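Local coordinates for DUF2179 domain-containing protein (Eubacterium ventriosum, PDB 3HLU) that is of unknown function but, as the C-terminal domain of a YitT-family membrane protein with a GlnB-like fold, may have a regulatory or ligand-sensing role, at residues A[9-14]-A[52-57]; A[20-25]-A[48-53]. All blocks are in the same frame, centred on the assembly; numbering follows the deposited sequence.

Contact 1: residues A[9-14]-A[52-57]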
loop_
_atom_site.group_PDB
_atom_site.type_symbol
_atom_site.label_atom_id
_atom_site.label_comp_id
_atom_site.label_asym_id
_atom_site.label_seq_id
_atom_site.Cartn_x
_atom_site.Cartn_y
_atom_site.Cartn_z
ATOM N N THR A 9 2.919 4.425 -14.883
ATOM C CA THR A 9 2.116 4.507 -13.654
ATOM C C THR A 9 2.881 4.093 -12.377
ATOM O O THR A 9 3.757 3.222 -12.417
ATOM C CB THR A 9 0.823 3.676 -13.778
ATOM O OG1 THR A 9 0.098 3.733 -12.536
ATOM C CG2 THR A 9 1.147 2.211 -14.174
HETATM N N MSE A 10 2.541 4.733 -11.254
HETATM C CA MSE A 10 3.250 4.560 -9.977
HETATM C C MSE A 10 2.743 3.341 -9.206
HETATM O O MSE A 10 1.531 3.100 -9.138
HETATM C CB MSE A 10 3.084 5.808 -9.112
HETATM C CG MSE A 10 3.278 5.545 -7.650
HETATM SE SE MSE A 10 5.169 5.620 -7.204
HETATM C CE MSE A 10 5.150 7.484 -6.599
ATOM N N VAL A 11 3.659 2.577 -8.614
ATOM C CA VAL A 11 3.277 1.313 -8.000
ATOM C C VAL A 11 3.883 1.076 -6.633
ATOM O O VAL A 11 5.057 1.299 -6.410
ATOM C CB VAL A 11 3.608 0.133 -8.912
ATOM C CG1 VAL A 11 3.493 -1.169 -8.160
ATOM C CG2 VAL A 11 2.685 0.141 -10.099
ATOM N N TYR A 12 3.064 0.612 -5.709
ATOM C CA TYR A 12 3.578 0.222 -4.410
ATOM C C TYR A 12 3.481 -1.290 -4.259
ATOM O O TYR A 12 2.486 -1.900 -4.612
ATOM C CB TYR A 12 2.825 0.940 -3.295
ATOM C CG TYR A 12 2.708 2.434 -3.518
ATOM C CD1 TYR A 12 1.634 2.965 -4.213
ATOM C CD2 TYR A 12 3.671 3.314 -3.027
ATOM C CE1 TYR A 12 1.519 4.330 -4.415
ATOM C CE2 TYR A 12 3.562 4.682 -3.223
ATOM C CZ TYR A 12 2.480 5.182 -3.918
ATOM O OH TYR A 12 2.361 6.538 -4.140
ATOM N N ILE A 13 4.546 -1.896 -3.769
ATOM C CA ILE A 13 4.544 -3.318 -3.592
ATOM C C ILE A 13 4.683 -3.574 -2.116
ATOM O O ILE A 13 5.655 -3.140 -1.499
ATOM C CB ILE A 13 5.701 -3.965 -4.347
ATOM C CG1 ILE A 13 5.518 -3.752 -5.844
ATOM C CG2 ILE A 13 5.825 -5.452 -4.004
ATOM C CD1 ILE A 13 6.701 -4.197 -6.654
ATOM N N VAL A 14 3.685 -4.257 -1.557
ATOM C CA VAL A 14 3.711 -4.670 -0.168
ATOM C C VAL A 14 4.153 -6.111 -0.038
ATOM O O VAL A 14 3.470 -7.007 -0.501
ATOM C CB VAL A 14 2.323 -4.603 0.452
ATOM C CG1 VAL A 14 2.403 -4.965 1.932
ATOM C CG2 VAL A 14 1.708 -3.235 0.243
ATOM N N CYS A 52 7.774 2.161 -7.290
ATOM C CA CYS A 52 8.366 2.030 -8.591
ATOM C C CYS A 52 7.411 2.564 -9.644
ATOM O O CYS A 52 6.250 2.176 -9.695
ATOM C CB CYS A 52 8.708 0.568 -8.854
ATOM S SG CYS A 52 9.573 0.271 -10.416
ATOM N N VAL A 53 7.903 3.478 -10.474
ATOM C CA VAL A 53 7.141 3.946 -11.621
ATOM C C VAL A 53 7.493 3.068 -12.803
ATOM O O VAL A 53 8.653 2.710 -12.993
ATOM C CB VAL A 53 7.456 5.402 -11.958
ATOM C CG1 VAL A 53 7.155 6.299 -10.764
ATOM C CG2 VAL A 53 8.919 5.539 -12.369
HETATM N N MSE A 54 6.487 2.711 -13.586
HETATM C CA MSE A 54 6.679 1.719 -14.624
HETATM C C MSE A 54 5.474 1.626 -15.547
HETATM O O MSE A 54 4.379 2.046 -15.199
HETATM C CB MSE A 54 6.938 0.359 -13.983
HETATM C CG MSE A 54 5.678 -0.287 -13.421
HETATM SE SE MSE A 54 5.985 -1.989 -12.475
HETATM C CE MSE A 54 6.305 -1.308 -10.662
ATOM N N ARG A 55 5.704 1.071 -16.732
ATOM C CA ARG A 55 4.668 0.868 -17.728
ATOM C C ARG A 55 3.940 -0.431 -17.381
ATOM O O ARG A 55 4.484 -1.256 -16.641
ATOM C CB ARG A 55 5.303 0.797 -19.125
ATOM C CG ARG A 55 6.564 1.667 -19.283
ATOM C CD ARG A 55 7.039 1.789 -20.730
ATOM N NE ARG A 55 6.453 2.953 -21.404
ATOM C CZ ARG A 55 6.784 3.357 -22.631
ATOM N NH1 ARG A 55 6.199 4.427 -23.172
ATOM N NH2 ARG A 55 7.699 2.687 -23.327
ATOM N N LYS A 56 2.721 -0.613 -17.904
ATOM C CA LYS A 56 1.904 -1.803 -17.601
ATOM C C LYS A 56 2.534 -3.146 -18.023
ATOM O O LYS A 56 2.327 -4.172 -17.374
ATOM C CB LYS A 56 0.508 -1.684 -18.221
ATOM C CG LYS A 56 -0.157 -0.300 -18.102
ATOM C CD LYS A 56 -1.563 -0.294 -18.763
ATOM C CE LYS A 56 -2.040 1.128 -19.087
ATOM N NZ LYS A 56 -3.181 1.149 -20.048
ATOM N N ALA A 57 3.283 -3.147 -19.115
ATOM C CA ALA A 57 3.968 -4.356 -19.559
ATOM C C ALA A 57 4.941 -4.830 -18.496
ATOM O O ALA A 57 5.023 -6.023 -18.194
ATOM C CB ALA A 57 4.707 -4.091 -20.844
#
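Met54 turns its CG into the position flanked by its own backbone N and carbonyl carbon (chi1 76°), and the bend at chi3 (89°) then carries its terminal methyl across to Val11. There Met54 CE lies 3.5 Å from Val11 CB, also touching both methyl branches, with the two side chains crossing at about a right angle. Beneath this packing, strands 9-14 and 52-54 run antiparallel. Thr9 and Met54 form a hydrogen-bonded pair: Thr9 N to Met54 O is 2.8 Å and nearly straight (172°), and Met54 N to Thr9 O is 3.0 Å. Val11 and Cys52 make the next such pair, in which Cys52 N reaches Val11 O at 3.0 Å, whereas the return bond from Val11 N to Cys52 O is weak. Between them Met10 and Val53 form a non-hydrogen-bonded pair on the other face, with Met10 SE 4.1 Å from Val53 CG1; the methionines here are selenomethionines. Beyond Met54 the chain turns at Arg55, the N-cap residue, into helix 56-67. The Thr9, Val11, Cys52 and Met54 face looks toward the helices, with Met25 of helix 18-28 packing on Met54, while strand 74-77 lines the other edge of strand 9-14.

Contact 2: residues A[20-25]-A[48-53]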
loop_
_atom_site.group_PDB
_atom_site.type_symbol
_atom_site.label_atom_id
_atom_site.label_comp_id
_atom_site.label_asym_id
_atom_site.label_seq_id
_atom_site.Cartn_x
_atom_site.Cartn_y
_atom_site.Cartn_z
ATOM N N ILE A 20 14.492 -8.916 -1.014
ATOM C CA ILE A 20 14.695 -9.867 -2.104
ATOM C C ILE A 20 14.008 -9.445 -3.412
ATOM O O ILE A 20 14.610 -9.472 -4.483
ATOM C CB ILE A 20 14.187 -11.255 -1.694
ATOM C CG1 ILE A 20 14.933 -11.728 -0.440
ATOM C CG2 ILE A 20 14.357 -12.232 -2.820
ATOM C CD1 ILE A 20 14.366 -12.998 0.161
ATOM N N ILE A 21 12.737 -9.059 -3.324
ATOM C CA ILE A 21 12.010 -8.609 -4.506
ATOM C C ILE A 21 12.651 -7.395 -5.154
ATOM O O ILE A 21 12.783 -7.332 -6.369
ATOM C CB ILE A 21 10.556 -8.247 -4.185
ATOM C CG1 ILE A 21 9.779 -9.498 -3.790
ATOM C CG2 ILE A 21 9.907 -7.575 -5.393
ATOM C CD1 ILE A 21 8.346 -9.222 -3.405
ATOM N N ALA A 22 13.024 -6.421 -4.329
ATOM C CA ALA A 22 13.639 -5.198 -4.814
ATOM C C ALA A 22 14.939 -5.491 -5.536
ATOM O O ALA A 22 15.210 -4.888 -6.564
ATOM C CB ALA A 22 13.872 -4.233 -3.683
ATOM N N ASP A 23 15.737 -6.421 -5.016
ATOM C CA ASP A 23 17.017 -6.737 -5.644
ATOM C C ASP A 23 16.823 -7.389 -7.007
ATOM O O ASP A 23 17.462 -6.995 -7.979
ATOM C CB ASP A 23 17.907 -7.605 -4.738
ATOM C CG ASP A 23 18.510 -6.816 -3.554
ATOM O OD1 ASP A 23 18.444 -5.554 -3.549
ATOM O OD2 ASP A 23 19.042 -7.471 -2.617
ATOM N N ARG A 24 15.935 -8.373 -7.079
ATOM C CA ARG A 24 15.669 -9.058 -8.338
ATOM C C ARG A 24 15.020 -8.140 -9.367
ATOM O O ARG A 24 15.151 -8.355 -10.570
ATOM C CB ARG A 24 14.796 -10.292 -8.115
ATOM C CG ARG A 24 15.466 -11.376 -7.300
ATOM C CD ARG A 24 14.665 -12.676 -7.326
ATOM N NE ARG A 24 14.440 -13.169 -8.686
ATOM C CZ ARG A 24 13.689 -14.230 -8.985
ATOM N NH1 ARG A 24 13.086 -14.916 -8.022
ATOM N NH2 ARG A 24 13.532 -14.606 -10.249
HETATM N N MSE A 25 14.313 -7.120 -8.898
HETATM C CA MSE A 25 13.694 -6.162 -9.803
HETATM C C MSE A 25 14.774 -5.360 -10.505
HETATM O O MSE A 25 14.672 -5.057 -11.701
HETATM C CB MSE A 25 12.764 -5.221 -9.042
HETATM C CG MSE A 25 11.367 -5.767 -8.820
HETATM SE SE MSE A 25 10.262 -4.546 -7.783
HETATM C CE MSE A 25 9.562 -3.432 -9.214
ATOM N N GLU A 48 8.164 -1.033 5.420
ATOM C CA GLU A 48 8.727 -0.438 4.221
ATOM C C GLU A 48 7.986 -0.931 3.008
ATOM O O GLU A 48 7.626 -2.102 2.901
ATOM C CB GLU A 48 10.163 -0.883 4.036
ATOM C CG GLU A 48 11.215 -0.252 4.898
ATOM C CD GLU A 48 12.595 -0.615 4.366
ATOM O OE1 GLU A 48 12.775 -1.795 3.927
ATOM O OE2 GLU A 48 13.474 0.286 4.363
ATOM N N VAL A 49 7.827 -0.036 2.058
ATOM C CA VAL A 49 7.111 -0.336 0.850
ATOM C C VAL A 49 8.052 -0.082 -0.327
ATOM O O VAL A 49 8.869 0.823 -0.267
ATOM C CB VAL A 49 5.841 0.546 0.808
ATOM C CG1 VAL A 49 5.415 0.883 -0.612
ATOM C CG2 VAL A 49 4.729 -0.111 1.601
ATOM N N ILE A 50 7.972 -0.904 -1.374
ATOM C CA ILE A 50 8.699 -0.624 -2.612
ATOM C C ILE A 50 7.870 0.270 -3.528
ATOM O O ILE A 50 6.758 -0.077 -3.911
ATOM C CB ILE A 50 9.066 -1.908 -3.404
ATOM C CG1 ILE A 50 9.864 -2.886 -2.559
ATOM C CG2 ILE A 50 9.848 -1.567 -4.654
ATOM C CD1 ILE A 50 10.039 -4.212 -3.234
HETATM N N MSE A 51 8.426 1.426 -3.880
HETATM C CA MSE A 51 7.822 2.306 -4.866
HETATM C C MSE A 51 8.541 2.225 -6.215
HETATM O O MSE A 51 9.763 2.222 -6.289
HETATM C CB MSE A 51 7.815 3.735 -4.358
HETATM C CG MSE A 51 7.494 4.754 -5.421
HETATM SE SE MSE A 51 7.275 6.471 -4.537
HETATM C CE MSE A 51 8.170 6.057 -2.831
ATOM N N CYS A 52 7.774 2.161 -7.290
ATOM C CA CYS A 52 8.366 2.030 -8.591
ATOM C C CYS A 52 7.411 2.564 -9.644
ATOM O O CYS A 52 6.250 2.176 -9.695
ATOM C CB CYS A 52 8.708 0.568 -8.854
ATOM S SG CYS A 52 9.573 0.271 -10.416
ATOM N N VAL A 53 7.903 3.478 -10.474
ATOM C CA VAL A 53 7.141 3.946 -11.621
ATOM C C VAL A 53 7.493 3.068 -12.803
ATOM O O VAL A 53 8.653 2.710 -12.993
ATOM C CB VAL A 53 7.456 5.402 -11.958
ATOM C CG1 VAL A 53 7.155 6.299 -10.764
ATOM C CG2 VAL A 53 8.919 5.539 -12.369
#
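The nearest CA atoms of helix 20-25 and strand 48-53 are those of Ala22 and Ile50, 7.1 Å apart; the segment axes approach to 9.9 Å and run nearly the same way, 20° apart. This is helix-on-sheet packing within a ferredoxin-like beta-alpha-beta-beta-alpha-beta fold, an alpha-beta half sandwich like that of GlnB relatives: the antiparallel sheet has strand order 34-40, 48-54, 9-14, 74-77, and both helices lie on one face. No hydrogen bond joins the two segments, and the separation is bridged by apolar side chains, with Ile21, Ala22 and Met25 on the side of the helix that meets the strand. Ile50 projects toward the helix. Its CG1 lies anti to the carbonyl carbon (chi1 -56°), and with chi2 extended at 171° the CD1 methyl ends between two helix residues: Ile50 CD1 is 3.9 Å from Ala22 CB and 4.0 Å from Ile21 CG2. The small Ala22 side chain thus meets the end of the longer isoleucine. The second branch, Ile50 CG2, lies 4.3 Å from Met25 SE. Around this buried patch, Met35 of strand 34-40 packs on both Ala22 and Ile50, and Val62 and Leu65 of helix 56-67 pack on Met25. At one end of the strand the Glu48 carboxylate forms a salt bridge with Arg18. Toward the other end, Met25, a selenomethionine, bends at chi3 and lays its methyl beside the Cys52 thiol, with Met25 CE 3.9 Å from Cys52 SG.

How the contacts relate
Both contacts use strand 48-54, Cys52 takes part in both, and their centres lie about 10 Å apart. Contact 1 is the pairing of the two central, neighbouring antiparallel strands, specified chiefly by backbone hydrogen bonds and only partly buried, with Val53 exposed and Thr9 and Met10 partly so. Contact 2 lies nearer the centre of the chain, about 4 Å from it against 7 Å between centres, and is wholly apolar packing between sheet and helix among buried residues. The two are joined directly: Ile13 N probably hydrogen-bonds to Ile50 O, continuing the pairing of contact 1, and Ile13 CD1 touches Met25 SE. On the sheet face away from the helices, Tyr12 and Val49 both pack against Ile76 of the second subunit.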